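Long-range contacts in exosome complex component Rrp42 (Methanothermobacter thermautotrophicus, PDB 2WNR), which probably serves as a non-catalytic RNase PH-family subunit of the archaeal exosome, an RNA-degrading complex, and contributes to structuring the active site of its partner Rrp41: residues Val105-Val110 / Gly148-Ala153; Ser85-Met90 / Asp101-Glu106. One frame throughout, in Å; residues are numbered along the deposited sequence.

Contact 1: residues Val105-Val110 / Gly148-Ala153; sequences VELSRV and GNLFDA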
loop_
_atom_site.group_PDB
_atom_site.type_symbol
_atom_site.label_atom_id
_atom_site.label_comp_id
_atom_site.label_asym_id
_atom_site.label_seq_id
_atom_site.Cartn_x
_atom_site.Cartn_y
_atom_site.Cartn_z
ATOM N N VAL A 105 -6.786 10.894 -11.157
ATOM C CA VAL A 105 -7.008 11.820 -10.058
ATOM C C VAL A 105 -7.498 13.185 -10.538
ATOM O O VAL A 105 -8.442 13.752 -9.968
ATOM C CB VAL A 105 -5.723 11.981 -9.215
ATOM C CG1 VAL A 105 -5.840 13.160 -8.255
ATOM C CG2 VAL A 105 -5.419 10.674 -8.457
ATOM N N GLU A 106 -6.873 13.705 -11.591
ATOM C CA GLU A 106 -7.292 14.996 -12.115
ATOM C C GLU A 106 -8.715 14.941 -12.649
ATOM O O GLU A 106 -9.579 15.721 -12.221
ATOM C CB GLU A 106 -6.364 15.488 -13.213
ATOM C CG GLU A 106 -6.771 16.879 -13.677
ATOM C CD GLU A 106 -6.141 17.264 -14.980
ATOM O OE1 GLU A 106 -5.780 16.355 -15.753
ATOM O OE2 GLU A 106 -6.017 18.484 -15.233
ATOM N N LEU A 107 -8.945 14.010 -13.577
ATOM C CA LEU A 107 -10.274 13.764 -14.124
ATOM C C LEU A 107 -11.312 13.684 -13.012
ATOM O O LEU A 107 -12.315 14.369 -13.050
ATOM C CB LEU A 107 -10.294 12.479 -14.953
ATOM C CG LEU A 107 -11.561 12.062 -15.734
ATOM C CD1 LEU A 107 -12.469 11.162 -14.939
ATOM C CD2 LEU A 107 -12.349 13.258 -16.266
ATOM N N SER A 108 -11.027 12.850 -12.022
ATOM C CA SER A 108 -11.890 12.618 -10.872
ATOM C C SER A 108 -12.201 13.893 -10.091
ATOM O O SER A 108 -13.364 14.221 -9.864
ATOM C CB SER A 108 -11.233 11.583 -9.963
ATOM O OG SER A 108 -12.211 10.855 -9.265
ATOM N N ARG A 109 -11.167 14.623 -9.692
ATOM C CA ARG A 109 -11.344 15.868 -8.934
ATOM C C ARG A 109 -12.058 16.973 -9.704
ATOM O O ARG A 109 -12.802 17.765 -9.123
ATOM C CB ARG A 109 -9.999 16.383 -8.457
ATOM C CG ARG A 109 -9.399 15.529 -7.379
ATOM C CD ARG A 109 -8.030 16.019 -7.007
ATOM N NE ARG A 109 -8.044 17.376 -6.466
ATOM C CZ ARG A 109 -8.386 17.685 -5.223
ATOM N NH1 ARG A 109 -8.771 16.731 -4.392
ATOM N NH2 ARG A 109 -8.349 18.938 -4.824
ATOM N N VAL A 110 -11.827 17.028 -11.011
ATOM C CA VAL A 110 -12.474 18.023 -11.848
ATOM C C VAL A 110 -13.965 17.752 -11.955
ATOM O O VAL A 110 -14.768 18.684 -11.890
ATOM C CB VAL A 110 -11.783 18.162 -13.227
ATOM C CG1 VAL A 110 -12.626 18.976 -14.172
ATOM C CG2 VAL A 110 -10.454 18.864 -13.045
ATOM N N GLY A 148 -10.860 10.374 -26.714
ATOM C CA GLY A 148 -10.841 11.835 -26.592
ATOM C C GLY A 148 -11.846 12.426 -25.608
ATOM O O GLY A 148 -13.019 12.046 -25.588
ATOM N N ASN A 149 -11.381 13.369 -24.796
ATOM C CA ASN A 149 -12.260 14.187 -23.956
ATOM C C ASN A 149 -13.006 13.382 -22.893
ATOM O O ASN A 149 -14.198 13.094 -23.010
ATOM C CB ASN A 149 -13.230 15.009 -24.818
ATOM C CG ASN A 149 -13.993 16.056 -24.020
ATOM O OD1 ASN A 149 -13.748 16.261 -22.832
ATOM N ND2 ASN A 149 -14.923 16.730 -24.686
ATOM N N LEU A 150 -12.278 13.028 -21.851
ATOM C CA LEU A 150 -12.839 12.321 -20.740
ATOM C C LEU A 150 -13.747 13.212 -19.877
ATOM O O LEU A 150 -14.772 12.763 -19.381
ATOM C CB LEU A 150 -11.684 11.797 -19.914
ATOM C CG LEU A 150 -11.233 10.336 -19.985
ATOM C CD1 LEU A 150 -11.539 9.477 -21.219
ATOM C CD2 LEU A 150 -9.855 10.170 -19.361
ATOM N N PHE A 151 -13.364 14.473 -19.720
ATOM C CA PHE A 151 -14.031 15.390 -18.802
ATOM C C PHE A 151 -15.509 15.612 -19.125
ATOM O O PHE A 151 -16.370 15.501 -18.234
ATOM C CB PHE A 151 -13.297 16.736 -18.753
ATOM C CG PHE A 151 -11.855 16.617 -18.397
ATOM C CD1 PHE A 151 -11.444 16.707 -17.069
ATOM C CD2 PHE A 151 -10.899 16.410 -19.386
ATOM C CE1 PHE A 151 -10.100 16.584 -16.730
ATOM C CE2 PHE A 151 -9.548 16.285 -19.058
ATOM C CZ PHE A 151 -9.150 16.370 -17.728
ATOM N N ASP A 152 -15.794 15.928 -20.392
ATOM C CA ASP A 152 -17.152 16.278 -20.795
ATOM C C ASP A 152 -18.044 15.060 -20.715
ATOM O O ASP A 152 -19.171 15.155 -20.241
ATOM C CB ASP A 152 -17.165 16.887 -22.193
ATOM C CG ASP A 152 -16.352 18.165 -22.281
ATOM O OD1 ASP A 152 -15.851 18.629 -21.238
ATOM O OD2 ASP A 152 -16.218 18.717 -23.399
ATOM N N ALA A 153 -17.511 13.918 -21.150
ATOM C CA ALA A 153 -18.188 12.626 -21.048
ATOM C C ALA A 153 -18.423 12.232 -19.590
ATOM O O ALA A 153 -19.493 11.722 -19.247
ATOM C CB ALA A 153 -17.390 11.555 -21.758
#

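Contact 2: residues Ser85-Met90 / Asp101-Glu106; sequences SELLPM and DERSVE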
loop_
_atom_site.group_PDB
_atom_site.type_symbol
_atom_site.label_atom_id
_atom_site.label_comp_id
_atom_site.label_asym_id
_atom_site.label_seq_id
_atom_site.Cartn_x
_atom_site.Cartn_y
_atom_site.Cartn_z
ATOM N N SER A 85 -12.629 7.644 -10.097
ATOM C CA SER A 85 -12.680 7.160 -11.464
ATOM C C SER A 85 -11.647 6.080 -11.716
ATOM O O SER A 85 -10.519 6.157 -11.230
ATOM C CB SER A 85 -12.514 8.305 -12.462
ATOM O OG SER A 85 -11.397 9.085 -12.131
ATOM N N GLU A 86 -12.053 5.069 -12.469
ATOM C CA GLU A 86 -11.157 4.012 -12.879
ATOM C C GLU A 86 -10.806 4.144 -14.372
ATOM O O GLU A 86 -11.617 3.810 -15.241
ATOM C CB GLU A 86 -11.793 2.654 -12.586
ATOM C CG GLU A 86 -11.866 2.310 -11.116
ATOM C CD GLU A 86 -10.518 1.895 -10.526
ATOM O OE1 GLU A 86 -10.064 0.767 -10.817
ATOM O OE2 GLU A 86 -9.920 2.678 -9.750
ATOM N N LEU A 87 -9.608 4.649 -14.659
ATOM C CA LEU A 87 -9.137 4.730 -16.028
ATOM C C LEU A 87 -8.569 3.360 -16.429
ATOM O O LEU A 87 -7.388 3.076 -16.238
ATOM C CB LEU A 87 -8.107 5.851 -16.187
ATOM C CG LEU A 87 -8.602 7.226 -16.640
ATOM C CD1 LEU A 87 -9.772 7.705 -15.822
ATOM C CD2 LEU A 87 -7.480 8.237 -16.558
ATOM N N LEU A 88 -9.431 2.511 -16.973
ATOM C CA LEU A 88 -9.107 1.110 -17.154
ATOM C C LEU A 88 -8.087 0.840 -18.261
ATOM O O LEU A 88 -8.166 1.412 -19.360
ATOM C CB LEU A 88 -10.374 0.302 -17.455
ATOM C CG LEU A 88 -11.557 0.345 -16.481
ATOM C CD1 LEU A 88 -12.777 -0.373 -17.049
ATOM C CD2 LEU A 88 -11.240 -0.132 -15.067
ATOM N N PRO A 89 -7.143 -0.070 -17.989
ATOM C CA PRO A 89 -6.295 -0.570 -19.059
ATOM C C PRO A 89 -7.120 -0.954 -20.296
ATOM O O PRO A 89 -6.634 -0.833 -21.440
ATOM C CB PRO A 89 -5.649 -1.802 -18.435
ATOM C CG PRO A 89 -5.591 -1.499 -16.999
ATOM C CD PRO A 89 -6.798 -0.662 -16.684
ATOM N N MET A 90 -8.357 -1.394 -20.051
ATOM C CA MET A 90 -9.337 -1.691 -21.100
ATOM C C MET A 90 -9.517 -0.500 -22.044
ATOM O O MET A 90 -9.482 -0.646 -23.273
ATOM C CB MET A 90 -10.683 -2.069 -20.469
ATOM C CG MET A 90 -11.868 -2.086 -21.418
ATOM S SD MET A 90 -13.074 -3.315 -20.897
ATOM C CE MET A 90 -14.224 -2.288 -20.024
ATOM N N ASP A 101 -3.651 6.945 -11.151
ATOM C CA ASP A 101 -2.528 7.831 -11.448
ATOM C C ASP A 101 -2.926 9.315 -11.498
ATOM O O ASP A 101 -4.080 9.666 -11.279
ATOM C CB ASP A 101 -1.866 7.408 -12.767
ATOM C CG ASP A 101 -2.700 7.768 -14.005
ATOM O OD1 ASP A 101 -3.938 7.963 -13.905
ATOM O OD2 ASP A 101 -2.101 7.848 -15.100
ATOM N N GLU A 102 -1.954 10.180 -11.775
ATOM C CA GLU A 102 -2.174 11.619 -11.941
ATOM C C GLU A 102 -3.418 11.924 -12.752
ATOM O O GLU A 102 -4.284 12.694 -12.346
ATOM C CB GLU A 102 -1.029 12.192 -12.746
ATOM C CG GLU A 102 0.156 12.641 -11.987
ATOM C CD GLU A 102 1.208 13.206 -12.918
ATOM O OE1 GLU A 102 1.137 12.950 -14.149
ATOM O OE2 GLU A 102 2.108 13.911 -12.419
ATOM N N ARG A 103 -3.459 11.316 -13.933
ATOM C CA ARG A 103 -4.450 11.556 -14.958
ATOM C C ARG A 103 -5.840 11.207 -14.456
ATOM O O ARG A 103 -6.772 11.955 -14.690
ATOM C CB ARG A 103 -4.073 10.720 -16.161
ATOM C CG ARG A 103 -4.795 10.979 -17.447
ATOM C CD ARG A 103 -3.973 10.330 -18.600
ATOM N NE ARG A 103 -3.312 9.083 -18.174
ATOM C CZ ARG A 103 -2.693 8.211 -18.971
ATOM N NH1 ARG A 103 -2.620 8.401 -20.291
ATOM N NH2 ARG A 103 -2.146 7.129 -18.435
ATOM N N SER A 104 -5.966 10.086 -13.753
ATOM C CA SER A 104 -7.240 9.661 -13.179
ATOM C C SER A 104 -7.691 10.619 -12.090
ATOM O O SER A 104 -8.823 11.088 -12.100
ATOM C CB SER A 104 -7.109 8.268 -12.588
ATOM O OG SER A 104 -8.378 7.764 -12.238
ATOM N N VAL A 105 -6.786 10.894 -11.157
ATOM C CA VAL A 105 -7.008 11.820 -10.058
ATOM C C VAL A 105 -7.498 13.185 -10.538
ATOM O O VAL A 105 -8.442 13.752 -9.968
ATOM C CB VAL A 105 -5.723 11.981 -9.215
ATOM C CG1 VAL A 105 -5.840 13.160 -8.255
ATOM C CG2 VAL A 105 -5.419 10.674 -8.457
ATOM N N GLU A 106 -6.873 13.705 -11.591
ATOM C CA GLU A 106 -7.292 14.996 -12.115
ATOM C C GLU A 106 -8.715 14.941 -12.649
ATOM O O GLU A 106 -9.579 15.721 -12.221
ATOM C CB GLU A 106 -6.364 15.488 -13.213
ATOM C CG GLU A 106 -6.771 16.879 -13.677
ATOM C CD GLU A 106 -6.141 17.264 -14.980
ATOM O OE1 GLU A 106 -5.780 16.355 -15.753
ATOM O OE2 GLU A 106 -6.017 18.484 -15.233
HETATM O O HOH W 1 -7.683 5.136 -12.206
#

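Contact 1: residues Val105-Val110 / Gly148-Ala153
Phe151, on the first turn of helix 150-164, reaches across to helix 102-117 and packs beside Leu107, the residue whose CA lies nearest its own. From CB the chain runs to CG anti to the carbonyl carbon (chi1 -56°), which sends the ring out between the two helices. Phe151 CG sits 4.0 Å from Leu107 CD2. Phe151 CD1 is closer still, 3.7 Å from Leu107 CD2, and it also meets Val110 CG1 at 3.9 Å. Phe151 CE1 goes on to touch the backbone of the other helix, 3.8 Å from Leu107 CA. At the far end Phe151 CZ meets Glu106 OE1 at 3.9 Å, the oxygen lying in the ring plane at its edge and the carboxylate turned almost perpendicular to the ring. That carboxylate has stronger business elsewhere: its OE2 forms a salt bridge with Arg220 and a hydrogen bond with Gln235. Leu107 answers with CD2, which makes an off-centre CH-pi contact, 4.1 Å from the centroid of the Phe151 ring and 30° off its normal, and also rests on Leu150 CB. On the side away from helix 102-117, Asn149 is the N-cap of helix 150-164. Asn149 OD1 accepts from Asp152 N at 3.2 Å, and its ND2 gives a nearly straight bond (174°) to Asp152 OD2, so amide and carboxylate brace each other across the helix start. Phe151 and Asn149 also touch Thr197 of strand 193-201. The whole is a buried helix-helix interface, with no hydrogen bond between 105-110 and 148-153, part of the alpha/beta core of the RNase PH fold.

Contact 2: residues Ser85-Met90 / Asp101-Glu106
Ser104 OG is the polar centre here: water 1 lies 2.7 Å from it, and Ser85 OG makes a weak hydrogen bond with it at 3.3 Å. The setting is a strand-loop-helix unit of the RNase PH fold, in which strand 80-87 leads through a loop into helix 102-117; the axes of the short pieces 85-87 and 102-106 make 146°, closer to antiparallel than to parallel. Ser104 OG stands anti to its own backbone nitrogen (chi1 -170°), reaching from the helix toward the strand. Water 1 extends the link by accepting from Leu87 N, so the strand is joined to the helix through solvent as well as directly. Beside this polar patch Leu87, the centre of an inverse gamma turn, lays its isobutyl group against the helix start. Leu87 CD2 lies 3.7 Å from Ser104 CA and also touches Arg103 CG, while Leu87 CD1 is near Ser104 OG; Phe95 from the intervening loop packs on both Leu87 and Arg103. Arg103 NH2 bonds to Thr94 O in that loop and forms a weak salt bridge with Asp101. Asp101 is the N-cap of the helix: Asp101 OD1 receives Ser104 N at 2.9 Å, from above the carboxylate plane.

In the fold
Coming from the N terminus, strand 80-87 arrives first, and contact 2 closes the loop after it by bringing 85-90 against 101-106, with ten residues in the loop between them. The chain then runs straight along helix 102-117, so contact 1 begins where contact 2 ends, the two sharing Val105 and Glu106. Contact 1 closes a longer loop of 37 residues, which takes in strands 127-129 and 133-145 before helix 150-164. The loops therefore follow one another and neither nests in the other. Their centres lie 9 Å apart and they touch, with Ser85 OG against Ser108 CB and Leu150 near Leu87. Helix 102-117 thus packs on strand 80-87 along one side and on helix 150-164 along an adjacent one.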